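Local coordinates for putrescine aminotransferase (Halomonas elongata DSM 2581, PDB 6GWI), which probably transfers amino groups from amines such as putrescine to keto acids, using pyridoxal-5'-phosphate as its cofactor, at residues Phe112-Gly117 with His316-Ser321; Glu119-Val124 with Leu280-Lys285. All coordinates share one frame; numbering follows the deposited sequence.

How the interactions relate
From the N terminus, strand 108-114 leads through the turn at Gly-115 and Ser-116 straight into helix 117-134. The first segments of both interactions therefore follow each other in the chain. Interaction 2 closes the inner loop of 155 residues when strand 280-283 comes back against the helix. Interaction 1 closes the outer one of 198 residues when the loop 316-321 returns to the strand end, so interaction 2 is nested within it. Their centres are about 9 Å apart, and a probable hydrogen bond joins His-316 NE2 to Thr-123 OG1. Together they tie strand 108-114, helix 117-134 and strand 280-283 around this subunit's cofactor, while loop 316-321 reaches the cofactor of the second subunit.

Interaction 1 of 2, residues Phe112-Gly117 with His316-Ser321; sequences FFTGSG and HGFTYS. With PLP (pyridoxal-5'-phosphate), chain D; PLP (pyridoxal-5'-phosphate), chain C.
Phe-112, Phe-113 and Thr-114, at the end of strand 108-114, meet the loop His-316 to Ser-321 at the active site, which lies on the dimer interface as in other class-III aminotransferases. Phe-112 CZ comes within 3.5 Å of His-316 CD2, with the two ring planes at 44°. CG of Phe-112 lies anti to the backbone N (chi1 -171°), which turns the ring to the loop, and Gly-317 CA sits at its edge. Arg-126 binds ND1 of His-316, and with NE2 also bonded the imidazole cannot easily turn. Thr-114 CG2 lies alongside Phe-318, 3.9 Å from CE2. The polar link is Ser-321 OG, 3.0 Å from Phe-113 O, a possible hydrogen bond. Ser-321 OG itself accepts from Phe-318 N at 3.0 Å, inside the type I turn Phe-318 to Ser-321. Each segment also reaches a phosphate. Gly-117 N donates to O2P of the cofactor in its own subunit (3.1 Å). Thr-319 grips O1P of the cofactor bound to the second subunit, through N at 2.9 Å and OG1 at 2.7 Å. Thr-319 thus gives two uncharged donors to one phosphate oxygen, and its loop packs on the strand whose next residues bind the other phosphate.

Interaction 2 of 2, residues Glu119-Val124 with Leu280-Lys285; sequences EANDTV and LMPIAK. With PLP (pyridoxal-5'-phosphate), chain D.
Ala-120, Asn-121 and Val-124, on one side of helix 117-134, pack on Leu-280 and Pro-282 of strand 280-283. The contact is apolar for the most part. Ala-120 CB rests on Pro-282 CB at 3.7 Å. Val-124 spreads its two methyls over two residues: CG2 lies 4.0 Å from Pro-282 CD, and CG1 is 4.2 Å from Leu-280 CD1, the two side chains running in opposite senses. CG1 anti to the backbone N (chi1 162°) gives this division. The axes of helix 119-124 and strand 280-283 run nearly antiparallel (162°), 7.8 Å apart at closest approach. This is helix-on-sheet packing in the large domain of a fold type I pyridoxal-phosphate enzyme. Strand 280-283 pairs with strand 295-300, and the residues after it lead to the cofactor. No hydrogen bond joins the two segments. Asn-121 OD1 meets only carbon across the contact, with Pro-282 CG at 3.5 Å, and is buried with no hydrogen-bond partner. Asn-121 ND2 donates to Asp-256 OD2 and stands 3.7 Å from C6 of the cofactor ring. With an alanine here, Asp-256 would probably lose this donor, and a gap would probably open beside Pro-282. Within the helix, Glu-119 O accepts from both Thr-123 N and Thr-123 OG1, from opposite faces of its carbonyl plane. Lys-285 does not touch 119-124; its NZ is bonded covalently to C4A of the cofactor, as in an internal aldimine.

Interaction 1 of 2, residues Phe112-Gly117 with His316-Ser321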
# COMPACT_ATOMS: atom_id res chain seq x y z
N PHE B 112 10.14 6.71 -7.47
CA PHE B 112 10.06 6.21 -6.10
C PHE B 112 9.02 5.09 -6.10
O PHE B 112 7.86 5.32 -6.48
CB PHE B 112 9.67 7.32 -5.13
CG PHE B 112 9.77 6.92 -3.68
CD1 PHE B 112 8.84 6.07 -3.12
CD2 PHE B 112 10.78 7.42 -2.88
CE1 PHE B 112 8.92 5.71 -1.78
CE2 PHE B 112 10.87 7.06 -1.54
CZ PHE B 112 9.94 6.20 -1.00
N PHE B 113 9.42 3.89 -5.71
CA PHE B 113 8.53 2.74 -5.79
C PHE B 113 7.64 2.64 -4.56
O PHE B 113 8.05 2.97 -3.44
CB PHE B 113 9.33 1.45 -5.98
CG PHE B 113 9.98 1.33 -7.33
CD1 PHE B 113 9.22 1.22 -8.47
CD2 PHE B 113 11.36 1.32 -7.44
CE1 PHE B 113 9.81 1.11 -9.72
CE2 PHE B 113 11.96 1.21 -8.68
CZ PHE B 113 11.19 1.10 -9.82
N THR B 114 6.41 2.17 -4.79
CA THR B 114 5.46 1.88 -3.73
C THR B 114 4.77 0.56 -4.07
O THR B 114 5.08 -0.09 -5.07
CB THR B 114 4.41 3.00 -3.58
OG1 THR B 114 3.56 3.01 -4.73
CG2 THR B 114 5.08 4.34 -3.44
N GLY B 115 3.80 0.18 -3.25
CA GLY B 115 3.06 -1.04 -3.48
C GLY B 115 1.73 -0.87 -4.19
O GLY B 115 1.20 -1.84 -4.73
N SER B 116 1.20 0.35 -4.20
CA SER B 116 -0.15 0.61 -4.67
C SER B 116 -0.24 2.03 -5.22
O SER B 116 0.65 2.86 -5.01
CB SER B 116 -1.18 0.45 -3.55
OG SER B 116 -0.93 1.40 -2.53
N GLY B 117 -1.34 2.29 -5.93
CA GLY B 117 -1.62 3.65 -6.36
C GLY B 117 -1.94 4.58 -5.21
O GLY B 117 -1.61 5.77 -5.27
N HIS B 316 10.67 8.42 4.38
CA HIS B 316 9.47 7.96 3.71
C HIS B 316 9.79 6.67 2.97
O HIS B 316 10.88 6.52 2.42
CB HIS B 316 8.95 9.01 2.72
CG HIS B 316 7.70 8.59 2.01
ND1 HIS B 316 6.46 8.63 2.60
CD2 HIS B 316 7.52 8.09 0.77
CE1 HIS B 316 5.56 8.19 1.74
NE2 HIS B 316 6.17 7.85 0.63
N GLY B 317 8.84 5.75 2.96
CA GLY B 317 8.96 4.56 2.14
C GLY B 317 8.29 3.37 2.79
O GLY B 317 7.84 3.42 3.93
N PHE B 318 8.24 2.28 2.03
CA PHE B 318 7.49 1.09 2.42
C PHE B 318 8.36 -0.15 2.32
O PHE B 318 9.19 -0.28 1.41
CB PHE B 318 6.24 0.95 1.54
CG PHE B 318 5.42 2.21 1.48
CD1 PHE B 318 4.46 2.48 2.45
CD2 PHE B 318 5.62 3.14 0.47
CE1 PHE B 318 3.72 3.64 2.41
CE2 PHE B 318 4.88 4.31 0.43
CZ PHE B 318 3.93 4.56 1.39
N THR B 319 8.15 -1.07 3.26
CA THR B 319 8.86 -2.34 3.31
C THR B 319 8.94 -2.98 1.92
O THR B 319 10.01 -3.46 1.52
CB THR B 319 8.16 -3.29 4.29
OG1 THR B 319 8.22 -2.74 5.62
CG2 THR B 319 8.81 -4.65 4.29
N TYR B 320 7.84 -2.97 1.18
CA TYR B 320 7.78 -3.64 -0.11
C TYR B 320 8.01 -2.68 -1.28
O TYR B 320 7.74 -3.04 -2.43
CB TYR B 320 6.43 -4.36 -0.25
CG TYR B 320 6.26 -5.48 0.76
CD1 TYR B 320 7.31 -6.35 1.03
CD2 TYR B 320 5.07 -5.67 1.45
CE1 TYR B 320 7.18 -7.38 1.95
CE2 TYR B 320 4.92 -6.71 2.37
CZ TYR B 320 5.98 -7.56 2.61
OH TYR B 320 5.86 -8.59 3.52
N SER B 321 8.51 -1.47 -1.00
CA SER B 321 8.97 -0.59 -2.07
C SER B 321 10.02 -1.29 -2.91
O SER B 321 11.03 -1.77 -2.38
CB SER B 321 9.54 0.70 -1.49
OG SER B 321 8.55 1.50 -0.89
N1 PLP D . -5.54 6.70 -8.55
C2 PLP D . -6.42 6.34 -9.54
C2A PLP D . -6.68 7.27 -10.69
C3 PLP D . -7.07 5.11 -9.47
O3 PLP D . -7.95 4.77 -10.46
C4 PLP D . -6.83 4.23 -8.41
C4A PLP D . -6.98 2.75 -8.68
C5 PLP D . -5.93 4.62 -7.41
C6 PLP D . -5.29 5.85 -7.49
C5A PLP D . -5.63 3.73 -6.22
O4P PLP D . -4.77 2.67 -6.56
P PLP D . -4.69 1.40 -5.57
O1P PLP D . -4.25 1.87 -4.20
O2P PLP D . -3.72 0.39 -6.13
O3P PLP D . -6.06 0.78 -5.46
N1 PLP C . 3.70 -0.95 11.57
C2 PLP C . 4.87 -1.47 12.08
C2A PLP C . 4.94 -1.82 13.54
C3 PLP C . 5.97 -1.66 11.25
O3 PLP C . 7.13 -2.17 11.77
C4 PLP C . 5.90 -1.33 9.89
C4A PLP C . 6.84 -2.00 8.92
C5 PLP C . 4.70 -0.81 9.40
C6 PLP C . 3.61 -0.62 10.24
C5A PLP C . 4.57 -0.42 7.94
O4P PLP C . 4.47 -1.55 7.09
P PLP C . 4.80 -1.35 5.52
O1P PLP C . 6.25 -0.96 5.39
O2P PLP C . 3.91 -0.26 4.97
O3P PLP C . 4.55 -2.66 4.80
O HOH W 1 7.36 -1.46 -5.31

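Interaction 2 of 2, residues Glu119-Val124 with Leu280-Lys285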
# COMPACT_ATOMS: atom_id res chain seq x y z
N GLU B 119 -0.65 4.38 -2.03
CA GLU B 119 0.63 4.74 -1.43
C GLU B 119 1.41 5.69 -2.32
O GLU B 119 2.17 6.53 -1.83
CB GLU B 119 1.46 3.48 -1.15
CG GLU B 119 0.93 2.61 -0.03
CD GLU B 119 1.73 1.33 0.12
OE1 GLU B 119 1.53 0.62 1.12
OE2 GLU B 119 2.57 1.04 -0.77
N ALA B 120 1.26 5.55 -3.64
CA ALA B 120 1.87 6.50 -4.56
C ALA B 120 1.33 7.90 -4.34
O ALA B 120 2.08 8.88 -4.36
CB ALA B 120 1.65 6.05 -6.00
N ASN B 121 0.02 8.03 -4.11
CA ASN B 121 -0.53 9.36 -3.87
C ASN B 121 -0.14 9.89 -2.49
O ASN B 121 0.05 11.10 -2.34
CB ASN B 121 -2.05 9.35 -4.07
CG ASN B 121 -2.43 9.50 -5.54
OD1 ASN B 121 -2.11 10.50 -6.18
ND2 ASN B 121 -3.11 8.50 -6.08
N ASP B 122 0.02 9.02 -1.48
CA ASP B 122 0.62 9.46 -0.22
C ASP B 122 2.03 9.99 -0.44
O ASP B 122 2.44 11.00 0.15
CB ASP B 122 0.67 8.33 0.81
CG ASP B 122 -0.68 7.97 1.36
OD1 ASP B 122 -1.47 7.33 0.63
OD2 ASP B 122 -0.97 8.32 2.53
N THR B 123 2.82 9.28 -1.26
CA THR B 123 4.16 9.73 -1.60
C THR B 123 4.10 11.09 -2.28
O THR B 123 4.86 12.01 -1.94
CB THR B 123 4.82 8.70 -2.51
OG1 THR B 123 4.72 7.39 -1.92
CG2 THR B 123 6.29 9.03 -2.75
N VAL B 124 3.20 11.24 -3.25
CA VAL B 124 3.00 12.52 -3.92
C VAL B 124 2.76 13.62 -2.90
O VAL B 124 3.37 14.70 -2.97
CB VAL B 124 1.82 12.42 -4.91
CG1 VAL B 124 1.30 13.81 -5.29
CG2 VAL B 124 2.23 11.65 -6.15
N LEU B 280 4.86 15.34 -11.10
CA LEU B 280 4.79 14.03 -10.48
C LEU B 280 3.69 13.22 -11.15
O LEU B 280 2.67 13.75 -11.58
CB LEU B 280 4.52 14.15 -8.97
CG LEU B 280 5.48 15.02 -8.17
CD1 LEU B 280 4.87 15.38 -6.82
CD2 LEU B 280 6.81 14.31 -7.97
N MET B 281 3.91 11.90 -11.23
CA MET B 281 2.95 10.99 -11.84
C MET B 281 2.89 9.70 -11.02
O MET B 281 3.80 8.87 -11.11
CB MET B 281 3.30 10.67 -13.29
CG MET B 281 3.18 11.85 -14.26
SD MET B 281 3.37 11.36 -16.00
CE MET B 281 4.95 10.53 -15.94
N PRO B 282 1.85 9.52 -10.21
CA PRO B 282 1.65 8.21 -9.58
C PRO B 282 1.18 7.18 -10.60
O PRO B 282 0.49 7.50 -11.57
CB PRO B 282 0.58 8.48 -8.51
CG PRO B 282 -0.11 9.72 -8.94
CD PRO B 282 0.87 10.53 -9.75
N ILE B 283 1.59 5.93 -10.37
CA ILE B 283 1.31 4.84 -11.29
C ILE B 283 1.10 3.56 -10.49
O ILE B 283 1.58 3.41 -9.37
CB ILE B 283 2.45 4.65 -12.32
CG1 ILE B 283 3.78 4.50 -11.59
CG2 ILE B 283 2.46 5.80 -13.31
CD1 ILE B 283 4.93 4.14 -12.51
N ALA B 284 0.36 2.63 -11.11
CA ALA B 284 0.16 1.28 -10.58
C ALA B 284 -0.66 0.50 -11.61
O ALA B 284 -0.50 0.71 -12.82
CB ALA B 284 -0.54 1.30 -9.23
N LYS B 285 -1.54 -0.39 -11.15
CA LYS B 285 -2.46 -1.12 -12.02
C LYS B 285 -1.76 -1.70 -13.24
O LYS B 285 -1.12 -2.75 -13.14
CB LYS B 285 -3.63 -0.20 -12.42
CG LYS B 285 -4.62 0.03 -11.27
CD LYS B 285 -5.87 0.79 -11.70
CE LYS B 285 -6.94 0.86 -10.58
NZ LYS B 285 -6.80 2.04 -9.66
N1 PLP D . -5.54 6.70 -8.55
C2 PLP D . -6.42 6.34 -9.54
C2A PLP D . -6.68 7.27 -10.69
C3 PLP D . -7.07 5.11 -9.47
O3 PLP D . -7.95 4.77 -10.46
C4 PLP D . -6.83 4.23 -8.41
C4A PLP D . -6.98 2.75 -8.68
C5 PLP D . -5.93 4.62 -7.41
C6 PLP D . -5.29 5.85 -7.49
C5A PLP D . -5.63 3.73 -6.22
O4P PLP D . -4.77 2.67 -6.56
P PLP D . -4.69 1.40 -5.57
O1P PLP D . -4.25 1.87 -4.20
O2P PLP D . -3.72 0.39 -6.13
O3P PLP D . -6.06 0.78 -5.46